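Local coordinates for protein X-PRO dipeptidase (PDB 3O5V) that probably cleaves Xaa-Pro dipeptides as a manganese-dependent M24B-family prolidase, of which this chain is only the N-terminal creatinase/prolidase domain, at residues A17-F22 with K96-E101; F46-L51 with V89-A94; E101-N106 with N123-V128. All coordinates share one frame; numbering follows the deposited sequence.

All three contacts lie in the creatinase/prolidase N-terminal domain, on or beside its mixed sheet. Interaction 1 joins the two parallel strands 19-22 and 97-100 in its middle. Interaction 2 is nested within the loop that interaction 1 closes, its centre about 10 Å away, and ties the neighbouring antiparallel strand 44-48 to the loop after helix 82-89; Ala-20 O and Val-47 N, 2.8 Å apart, connect the two. Interaction 3 shares Glu-101 with interaction 1, and Ala-100 O meets Leu-124 N at 2.7 Å. Interactions 2 and 3 do not touch, their centres about 19 Å apart. Bound glycerol, probably from the crystallisation liquor, comes to about 4 Å from the side chain of Glu-18 and about 3 Å from that of Asn-92.

Interaction 1 of 3, residues A17-F22 with K96-E101; sequences AELAIF and KTIYAE
Glu-18 binds the start of the neighbouring strand twice over: its backbone N donates to Thr-97 O, and its OE1 receives Thr-97 N at 2.9 Å, nearly along the carboxylate C-O axis, with a weak bond from Lys-96 N besides. This opens the parallel pairing of strands 19-22 and 97-100 in the middle of the mixed sheet. The Glu-18 chain is bent at chi2 (79°), which folds the carboxylate back onto these amides; a water donates to Glu-18 OE2 and accepts from Thr-97 OG1. Further along, Tyr-99 uses both its backbone N and its backbone O toward strand 19-22, as one residue does in a parallel pair: N donates to Leu-19 O (2.8 Å) and O accepts from Ile-21 N (2.7 Å), both bonds nearly straight.

On the face toward helix 3-14, the small Ala-20 touches Ile-8 and Leu-12; just before the strand, Ala-17 places CB at the edge of the Tyr-99 ring, 3.7 Å from CE2. On the other face, Ile-21 CD1 packs on Ile-98 CG2 at 3.9 Å. Where the strands part, a water bridges Ile-21 O and Glu-101 N. Beside it the Glu-101 carboxylate, held by Ser-23, Asp-24 and Thr-27, brings OE1 to 3.6 Å from Phe-22 CB.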
loop_
_atom_site.group_PDB
_atom_site.type_symbol
_atom_site.label_atom_id
_atom_site.label_comp_id
_atom_site.label_asym_id
_atom_site.label_seq_id
_atom_site.Cartn_x
_atom_site.Cartn_y
_atom_site.Cartn_z
ATOM N N ALA A 17 8.012 4.545 -12.530
ATOM C CA ALA A 17 7.002 4.912 -11.536
ATOM C C ALA A 17 7.657 4.998 -10.167
ATOM O O ALA A 17 8.715 4.408 -9.948
ATOM C CB ALA A 17 5.887 3.892 -11.526
ATOM N N GLU A 18 7.033 5.713 -9.239
ATOM C CA GLU A 18 7.665 5.935 -7.939
ATOM C C GLU A 18 6.986 5.181 -6.776
ATOM O O GLU A 18 7.511 5.163 -5.660
ATOM C CB GLU A 18 7.735 7.442 -7.627
ATOM C CG GLU A 18 8.538 8.282 -8.644
ATOM C CD GLU A 18 7.760 8.612 -9.921
ATOM O OE1 GLU A 18 6.506 8.664 -9.880
ATOM O OE2 GLU A 18 8.414 8.826 -10.973
ATOM N N LEU A 19 5.819 4.589 -7.031
ATOM C CA LEU A 19 4.981 4.067 -5.938
ATOM C C LEU A 19 4.039 2.965 -6.410
ATOM O O LEU A 19 3.361 3.121 -7.426
ATOM C CB LEU A 19 4.120 5.203 -5.373
ATOM C CG LEU A 19 3.754 5.355 -3.884
ATOM C CD1 LEU A 19 2.350 5.955 -3.659
ATOM C CD2 LEU A 19 3.967 4.128 -3.000
ATOM N N ALA A 20 3.989 1.858 -5.672
ATOM C CA ALA A 20 2.939 0.853 -5.856
ATOM C C ALA A 20 2.090 0.830 -4.591
ATOM O O ALA A 20 2.633 0.876 -3.476
ATOM C CB ALA A 20 3.534 -0.527 -6.123
ATOM N N ILE A 21 0.771 0.773 -4.758
ATOM C CA ILE A 21 -0.142 0.704 -3.617
ATOM C C ILE A 21 -0.925 -0.585 -3.675
ATOM O O ILE A 21 -1.776 -0.765 -4.555
ATOM C CB ILE A 21 -1.135 1.922 -3.550
ATOM C CG1 ILE A 21 -0.382 3.252 -3.658
ATOM C CG2 ILE A 21 -2.000 1.837 -2.294
ATOM C CD1 ILE A 21 -1.279 4.500 -3.531
ATOM N N PHE A 22 -0.630 -1.506 -2.761
ATOM C CA PHE A 22 -1.383 -2.757 -2.731
ATOM C C PHE A 22 -2.565 -2.651 -1.774
ATOM O O PHE A 22 -2.448 -2.000 -0.737
ATOM C CB PHE A 22 -0.462 -3.926 -2.378
ATOM C CG PHE A 22 0.653 -4.123 -3.371
ATOM C CD1 PHE A 22 0.471 -4.934 -4.491
ATOM C CD2 PHE A 22 1.876 -3.471 -3.203
ATOM C CE1 PHE A 22 1.510 -5.113 -5.426
ATOM C CE2 PHE A 22 2.920 -3.641 -4.121
ATOM C CZ PHE A 22 2.727 -4.461 -5.242
ATOM N N LYS A 96 4.661 10.903 -9.260
ATOM C CA LYS A 96 4.031 11.318 -10.515
ATOM C C LYS A 96 3.287 10.172 -11.175
ATOM O O LYS A 96 2.272 10.377 -11.850
ATOM C CB LYS A 96 5.072 11.931 -11.461
ATOM C CG LYS A 96 5.353 13.402 -11.126
ATOM C CD LYS A 96 6.652 13.930 -11.725
ATOM C CE LYS A 96 6.696 15.458 -11.597
ATOM N NZ LYS A 96 8.028 15.971 -11.151
ATOM N N THR A 97 3.802 8.960 -10.978
ATOM C CA THR A 97 3.217 7.771 -11.564
ATOM C C THR A 97 3.055 6.739 -10.456
ATOM O O THR A 97 4.019 6.425 -9.759
ATOM C CB THR A 97 4.110 7.192 -12.679
ATOM O OG1 THR A 97 4.438 8.225 -13.626
ATOM C CG2 THR A 97 3.394 6.079 -13.394
ATOM N N ILE A 98 1.824 6.251 -10.297
ATOM C CA ILE A 98 1.460 5.302 -9.240
ATOM C C ILE A 98 0.857 4.035 -9.848
ATOM O O ILE A 98 0.088 4.095 -10.810
ATOM C CB ILE A 98 0.492 5.948 -8.220
ATOM C CG1 ILE A 98 1.146 7.175 -7.590
ATOM C CG2 ILE A 98 0.060 4.965 -7.122
ATOM C CD1 ILE A 98 0.172 8.060 -6.873
ATOM N N TYR A 99 1.239 2.881 -9.308
ATOM C CA TYR A 99 0.580 1.633 -9.648
ATOM C C TYR A 99 -0.349 1.161 -8.524
ATOM O O TYR A 99 0.014 1.245 -7.354
ATOM C CB TYR A 99 1.624 0.572 -9.975
ATOM C CG TYR A 99 2.096 0.658 -11.408
ATOM C CD1 TYR A 99 1.621 -0.238 -12.364
ATOM C CD2 TYR A 99 2.995 1.646 -11.811
ATOM C CE1 TYR A 99 2.035 -0.165 -13.684
ATOM C CE2 TYR A 99 3.418 1.733 -13.145
ATOM C CZ TYR A 99 2.932 0.823 -14.068
ATOM O OH TYR A 99 3.334 0.894 -15.380
ATOM N N ALA A 100 -1.545 0.683 -8.879
ATOM C CA ALA A 100 -2.478 0.117 -7.892
ATOM C C ALA A 100 -3.252 -1.072 -8.471
ATOM O O ALA A 100 -3.270 -1.262 -9.683
ATOM C CB ALA A 100 -3.441 1.203 -7.354
ATOM N N GLU A 101 -3.865 -1.879 -7.604
ATOM C CA GLU A 101 -4.529 -3.120 -8.027
ATOM C C GLU A 101 -5.970 -2.841 -8.424
ATOM O O GLU A 101 -6.885 -2.917 -7.585
ATOM C CB GLU A 101 -4.517 -4.173 -6.907
ATOM C CG GLU A 101 -3.144 -4.574 -6.452
ATOM C CD GLU A 101 -3.205 -5.648 -5.387
ATOM O OE1 GLU A 101 -3.279 -5.300 -4.185
ATOM O OE2 GLU A 101 -3.188 -6.841 -5.756
HETATM O O HOH W 1 6.945 8.957 -13.131
HETATM O O HOH W 2 -4.659 -1.104 -4.865
#

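Interaction 2 of 3, residues F46-L51 with V89-A94; sequences FVYHDL and VLPNTA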
loop_
_atom_site.group_PDB
_atom_site.type_symbol
_atom_site.label_atom_id
_atom_site.label_comp_id
_atom_site.label_asym_id
_atom_site.label_seq_id
_atom_site.Cartn_x
_atom_site.Cartn_y
_atom_site.Cartn_z
ATOM N N PHE A 46 2.118 0.425 0.990
ATOM C CA PHE A 46 2.747 1.443 0.135
ATOM C C PHE A 46 4.186 1.042 -0.137
ATOM O O PHE A 46 5.026 1.048 0.781
ATOM C CB PHE A 46 2.708 2.808 0.835
ATOM C CG PHE A 46 1.316 3.343 1.042
ATOM C CD1 PHE A 46 0.651 4.012 0.005
ATOM C CD2 PHE A 46 0.656 3.155 2.253
ATOM C CE1 PHE A 46 -0.647 4.497 0.184
ATOM C CE2 PHE A 46 -0.639 3.646 2.451
ATOM C CZ PHE A 46 -1.294 4.314 1.417
ATOM N N VAL A 47 4.473 0.676 -1.383
ATOM C CA VAL A 47 5.841 0.303 -1.769
ATOM C C VAL A 47 6.454 1.386 -2.665
ATOM O O VAL A 47 6.215 1.436 -3.879
ATOM C CB VAL A 47 5.892 -1.095 -2.454
ATOM C CG1 VAL A 47 7.328 -1.507 -2.739
ATOM C CG2 VAL A 47 5.187 -2.139 -1.586
ATOM N N TYR A 48 7.221 2.271 -2.038
ATOM C CA TYR A 48 7.977 3.315 -2.738
ATOM C C TYR A 48 9.094 2.691 -3.547
ATOM O O TYR A 48 9.646 1.668 -3.133
ATOM C CB TYR A 48 8.597 4.258 -1.717
ATOM C CG TYR A 48 7.577 5.121 -1.020
ATOM C CD1 TYR A 48 7.054 4.752 0.217
ATOM C CD2 TYR A 48 7.117 6.305 -1.617
ATOM C CE1 TYR A 48 6.100 5.551 0.857
ATOM C CE2 TYR A 48 6.171 7.102 -0.990
ATOM C CZ TYR A 48 5.676 6.726 0.245
ATOM O OH TYR A 48 4.735 7.516 0.870
ATOM N N HIS A 49 9.438 3.287 -4.693
ATOM C CA HIS A 49 10.536 2.727 -5.499
ATOM C C HIS A 49 11.884 2.845 -4.760
ATOM O O HIS A 49 12.790 2.043 -4.984
ATOM C CB HIS A 49 10.581 3.328 -6.916
ATOM C CG HIS A 49 11.283 4.648 -7.008
ATOM N ND1 HIS A 49 10.765 5.812 -6.478
ATOM C CD2 HIS A 49 12.454 4.994 -7.597
ATOM C CE1 HIS A 49 11.593 6.816 -6.725
ATOM N NE2 HIS A 49 12.628 6.344 -7.399
ATOM N N ASP A 50 11.984 3.797 -3.832
ATOM C CA ASP A 50 13.260 4.076 -3.155
ATOM C C ASP A 50 13.209 4.008 -1.625
ATOM O O ASP A 50 14.114 3.444 -0.995
ATOM C CB ASP A 50 13.829 5.423 -3.615
ATOM C CG ASP A 50 12.817 6.561 -3.520
ATOM O OD1 ASP A 50 11.605 6.323 -3.241
ATOM O OD2 ASP A 50 13.229 7.708 -3.749
ATOM N N LEU A 51 12.154 4.552 -1.031
ATOM C CA LEU A 51 12.005 4.620 0.434
ATOM C C LEU A 51 11.598 3.284 1.063
ATOM O O LEU A 51 11.261 2.331 0.351
ATOM C CB LEU A 51 10.952 5.683 0.773
ATOM C CG LEU A 51 11.302 7.183 0.818
ATOM C CD1 LEU A 51 12.643 7.577 0.171
ATOM C CD2 LEU A 51 10.137 8.006 0.249
ATOM N N VAL A 89 1.122 10.281 8.053
ATOM C CA VAL A 89 2.169 9.295 8.406
ATOM C C VAL A 89 3.182 8.946 7.302
ATOM O O VAL A 89 4.298 8.516 7.604
ATOM C CB VAL A 89 1.586 7.968 9.001
ATOM C CG1 VAL A 89 0.677 8.262 10.179
ATOM C CG2 VAL A 89 0.860 7.124 7.925
ATOM N N LEU A 90 2.790 9.101 6.041
ATOM C CA LEU A 90 3.654 8.723 4.920
ATOM C C LEU A 90 4.783 9.746 4.717
ATOM O O LEU A 90 4.579 10.937 4.959
ATOM C CB LEU A 90 2.844 8.595 3.634
ATOM C CG LEU A 90 1.929 7.381 3.429
ATOM C CD1 LEU A 90 1.465 7.381 2.009
ATOM C CD2 LEU A 90 2.646 6.084 3.701
ATOM N N PRO A 91 5.966 9.284 4.262
ATOM C CA PRO A 91 7.094 10.220 4.065
ATOM C C PRO A 91 6.897 11.173 2.887
ATOM O O PRO A 91 7.473 12.262 2.870
ATOM C CB PRO A 91 8.284 9.293 3.792
ATOM C CG PRO A 91 7.659 7.982 3.317
ATOM C CD PRO A 91 6.359 7.873 4.050
ATOM N N ASN A 92 6.079 10.768 1.920
ATOM C CA ASN A 92 6.010 11.431 0.626
ATOM C C ASN A 92 4.714 11.072 -0.100
ATOM O O ASN A 92 4.339 9.906 -0.142
ATOM C CB ASN A 92 7.217 10.989 -0.221
ATOM C CG ASN A 92 7.310 11.715 -1.537
ATOM O OD1 ASN A 92 8.100 12.649 -1.687
ATOM N ND2 ASN A 92 6.523 11.289 -2.506
ATOM N N THR A 93 4.037 12.066 -0.672
ATOM C CA THR A 93 2.849 11.799 -1.497
ATOM C C THR A 93 2.975 12.400 -2.907
ATOM O O THR A 93 1.981 12.580 -3.610
ATOM C CB THR A 93 1.544 12.275 -0.800
ATOM O OG1 THR A 93 1.613 13.683 -0.580
ATOM C CG2 THR A 93 1.346 11.573 0.543
ATOM N N ALA A 94 4.216 12.660 -3.323
ATOM C CA ALA A 94 4.502 13.411 -4.553
ATOM C C ALA A 94 4.743 12.576 -5.815
ATOM O O ALA A 94 5.065 13.139 -6.869
ATOM C CB ALA A 94 5.682 14.394 -4.319
#
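The Phe-46 ring carries Leu-90 on one face: methyl CD1 stands over its centre, 3.9 Å from the centroid and 8° off the normal, a CH-pi contact. Leu-90 CD2 approaches Phe-46 CD2 at 3.8 Å. The Tyr-48 ring has Leu-51 CD2 over one face, offset toward the rim, and Asn-92 O at its edge, in plane. Pro-91 CG comes obliquely to Tyr-48 CE1 (3.8 Å) and also meets Leu-51 CD2.

Phe-46 and Tyr-48 stand two apart on strand 44-48 and therefore project from the same face of the sheet, toward the loop that follows helix 82-89. Leu-90, the first residue to leave that helix, touches both with its branched end, CD1 over the Phe-46 ring also lying 3.5 Å from Tyr-48 OH. Phe-117 adds to the apolar surroundings of both Phe-46 and Leu-90. With CG anti to its carbonyl carbon (chi1 -70°), Tyr-48 reaches across to the loop, and its hydroxyl donates to Asn-92 O at 2.6 Å, in the carbonyl plane and on a lone pair.

Tyrosine thus serves two purposes, lining an apolar patch with its ring and donating a hydrogen bond to a backbone carbonyl, which probably helps to hold the loop against the strand.

Interaction 3 of 3, residues E101-N106 with N123-V128; sequences EFDHLN and NLTPYV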
loop_
_atom_site.group_PDB
_atom_site.type_symbol
_atom_site.label_atom_id
_atom_site.label_comp_id
_atom_site.label_asym_id
_atom_site.label_seq_id
_atom_site.Cartn_x
_atom_site.Cartn_y
_atom_site.Cartn_z
ATOM N N GLU A 101 -3.865 -1.879 -7.604
ATOM C CA GLU A 101 -4.529 -3.120 -8.027
ATOM C C GLU A 101 -5.970 -2.841 -8.424
ATOM O O GLU A 101 -6.885 -2.917 -7.585
ATOM C CB GLU A 101 -4.517 -4.173 -6.907
ATOM C CG GLU A 101 -3.144 -4.574 -6.452
ATOM C CD GLU A 101 -3.205 -5.648 -5.387
ATOM O OE1 GLU A 101 -3.279 -5.300 -4.185
ATOM O OE2 GLU A 101 -3.188 -6.841 -5.756
ATOM N N PHE A 102 -6.169 -2.550 -9.710
ATOM C CA PHE A 102 -7.488 -2.152 -10.224
ATOM C C PHE A 102 -8.532 -3.276 -10.111
ATOM O O PHE A 102 -9.737 -2.989 -10.079
ATOM C CB PHE A 102 -7.387 -1.670 -11.680
ATOM C CG PHE A 102 -6.801 -0.276 -11.861
ATOM C CD1 PHE A 102 -6.283 0.463 -10.790
ATOM C CD2 PHE A 102 -6.756 0.289 -13.144
ATOM C CE1 PHE A 102 -5.751 1.748 -10.994
ATOM C CE2 PHE A 102 -6.224 1.558 -13.361
ATOM C CZ PHE A 102 -5.719 2.293 -12.283
ATOM N N ASP A 103 -8.085 -4.536 -10.033
ATOM C CA ASP A 103 -9.025 -5.658 -9.819
ATOM C C ASP A 103 -9.555 -5.828 -8.398
ATOM O O ASP A 103 -10.465 -6.630 -8.167
ATOM C CB ASP A 103 -8.457 -6.996 -10.294
ATOM C CG ASP A 103 -8.855 -7.318 -11.720
ATOM O OD1 ASP A 103 -9.932 -6.863 -12.172
ATOM O OD2 ASP A 103 -8.078 -8.023 -12.386
ATOM N N HIS A 104 -8.983 -5.095 -7.446
ATOM C CA HIS A 104 -9.420 -5.205 -6.061
ATOM C C HIS A 104 -9.919 -3.872 -5.491
ATOM O O HIS A 104 -10.926 -3.811 -4.791
ATOM C CB HIS A 104 -8.307 -5.783 -5.169
ATOM C CG HIS A 104 -8.619 -5.653 -3.718
ATOM N ND1 HIS A 104 -9.333 -6.606 -3.019
ATOM C CD2 HIS A 104 -8.408 -4.632 -2.858
ATOM C CE1 HIS A 104 -9.506 -6.194 -1.776
ATOM N NE2 HIS A 104 -8.947 -5.002 -1.651
ATOM N N LEU A 105 -9.190 -2.806 -5.791
ATOM C CA LEU A 105 -9.488 -1.491 -5.255
ATOM C C LEU A 105 -10.881 -1.030 -5.715
ATOM O O LEU A 105 -11.129 -0.948 -6.921
ATOM C CB LEU A 105 -8.420 -0.533 -5.779
ATOM C CG LEU A 105 -8.190 0.835 -5.161
ATOM C CD1 LEU A 105 -7.704 0.705 -3.730
ATOM C CD2 LEU A 105 -7.147 1.529 -6.026
ATOM N N ASN A 106 -11.775 -0.730 -4.776
ATOM C CA ASN A 106 -13.089 -0.212 -5.157
ATOM C C ASN A 106 -13.007 1.282 -5.516
ATOM O O ASN A 106 -11.992 1.941 -5.252
ATOM C CB ASN A 106 -14.194 -0.579 -4.130
ATOM C CG ASN A 106 -14.062 0.156 -2.781
ATOM O OD1 ASN A 106 -14.208 -0.444 -1.701
ATOM N ND2 ASN A 106 -13.847 1.443 -2.837
ATOM N N ASN A 123 -2.530 0.382 -13.698
ATOM C CA ASN A 123 -2.945 -0.943 -13.216
ATOM C C ASN A 123 -1.781 -1.899 -12.886
ATOM O O ASN A 123 -0.959 -2.209 -13.743
ATOM C CB ASN A 123 -3.888 -1.593 -14.243
ATOM C CG ASN A 123 -4.614 -2.824 -13.706
ATOM O OD1 ASN A 123 -5.255 -3.553 -14.472
ATOM N ND2 ASN A 123 -4.538 -3.055 -12.412
ATOM N N LEU A 124 -1.752 -2.369 -11.639
ATOM C CA LEU A 124 -0.753 -3.320 -11.137
ATOM C C LEU A 124 -1.103 -4.784 -11.367
ATOM O O LEU A 124 -0.269 -5.669 -11.148
ATOM C CB LEU A 124 -0.614 -3.171 -9.628
ATOM C CG LEU A 124 0.639 -2.613 -8.979
ATOM C CD1 LEU A 124 0.429 -2.601 -7.454
ATOM C CD2 LEU A 124 1.908 -3.363 -9.388
ATOM N N THR A 125 -2.338 -5.062 -11.764
ATOM C CA THR A 125 -2.789 -6.451 -11.784
ATOM C C THR A 125 -2.017 -7.350 -12.780
ATOM O O THR A 125 -1.794 -8.517 -12.469
ATOM C CB THR A 125 -4.349 -6.593 -11.826
ATOM O OG1 THR A 125 -4.867 -5.980 -13.014
ATOM C CG2 THR A 125 -4.980 -5.925 -10.564
ATOM N N PRO A 126 -1.557 -6.800 -13.938
ATOM C CA PRO A 126 -0.654 -7.594 -14.781
ATOM C C PRO A 126 0.618 -8.037 -14.049
ATOM O O PRO A 126 1.022 -9.190 -14.183
ATOM C CB PRO A 126 -0.307 -6.638 -15.931
ATOM C CG PRO A 126 -1.517 -5.770 -16.054
ATOM C CD PRO A 126 -1.964 -5.551 -14.622
ATOM N N TYR A 127 1.236 -7.145 -13.279
ATOM C CA TYR A 127 2.403 -7.545 -12.492
ATOM C C TYR A 127 2.029 -8.626 -11.469
ATOM O O TYR A 127 2.704 -9.654 -11.365
ATOM C CB TYR A 127 3.075 -6.353 -11.791
ATOM C CG TYR A 127 4.256 -6.790 -10.950
ATOM C CD1 TYR A 127 5.531 -6.897 -11.512
ATOM C CD2 TYR A 127 4.092 -7.140 -9.603
ATOM C CE1 TYR A 127 6.625 -7.323 -10.755
ATOM C CE2 TYR A 127 5.178 -7.571 -8.833
ATOM C CZ TYR A 127 6.440 -7.660 -9.421
ATOM O OH TYR A 127 7.517 -8.072 -8.676
ATOM N N VAL A 128 0.956 -8.384 -10.717
ATOM C CA VAL A 128 0.493 -9.316 -9.685
ATOM C C VAL A 128 0.204 -10.707 -10.256
ATOM O O VAL A 128 0.724 -11.702 -9.759
ATOM C CB VAL A 128 -0.715 -8.737 -8.915
ATOM C CG1 VAL A 128 -1.421 -9.804 -8.063
ATOM C CG2 VAL A 128 -0.246 -7.567 -8.050
#
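This contact packs a loop against a strand-to-helix junction at one edge of the sheet: the loop 101-106, which leaves strand 97-100 for helix 107-114, lies against the end of strand 120-123 and the start of helix 125-129. Asn-123 lies over one face of the Phe-102 ring, CA 3.9 Å above its centre, while its amide sits beyond, beside Phe-102 CB, in a plane only 10° from that of the ring. The Asn-123 CB comes to 3.6 Å from Phe-102 CD2. Thr-125 faces the loop with its methyl: CG2 is anti to the carbonyl carbon, OG1 taking the place between N and C (chi1 61°), and CG2 reaches Asp-103 N at 3.4 Å and Asp-103 CB at 3.6 Å. A small beta-branched residue suits this place, since it offers a methyl to a closely passing backbone.

The loop holds its own shape, Glu-101 O accepting from both His-104 N and Leu-105 N. Leu-124, buried against Phe-22 and Tyr-99, sets its CB 4.0 Å from Glu-101 N, and Val-128 CG2 lies 3.8 Å from Glu-101 OE2, which is hydrogen-bonded to Thr-27 OG1.

Methyls, methylenes and a ring face supply much of the surface here, so close fit of side chains contributes to holding the loop beside the helix start.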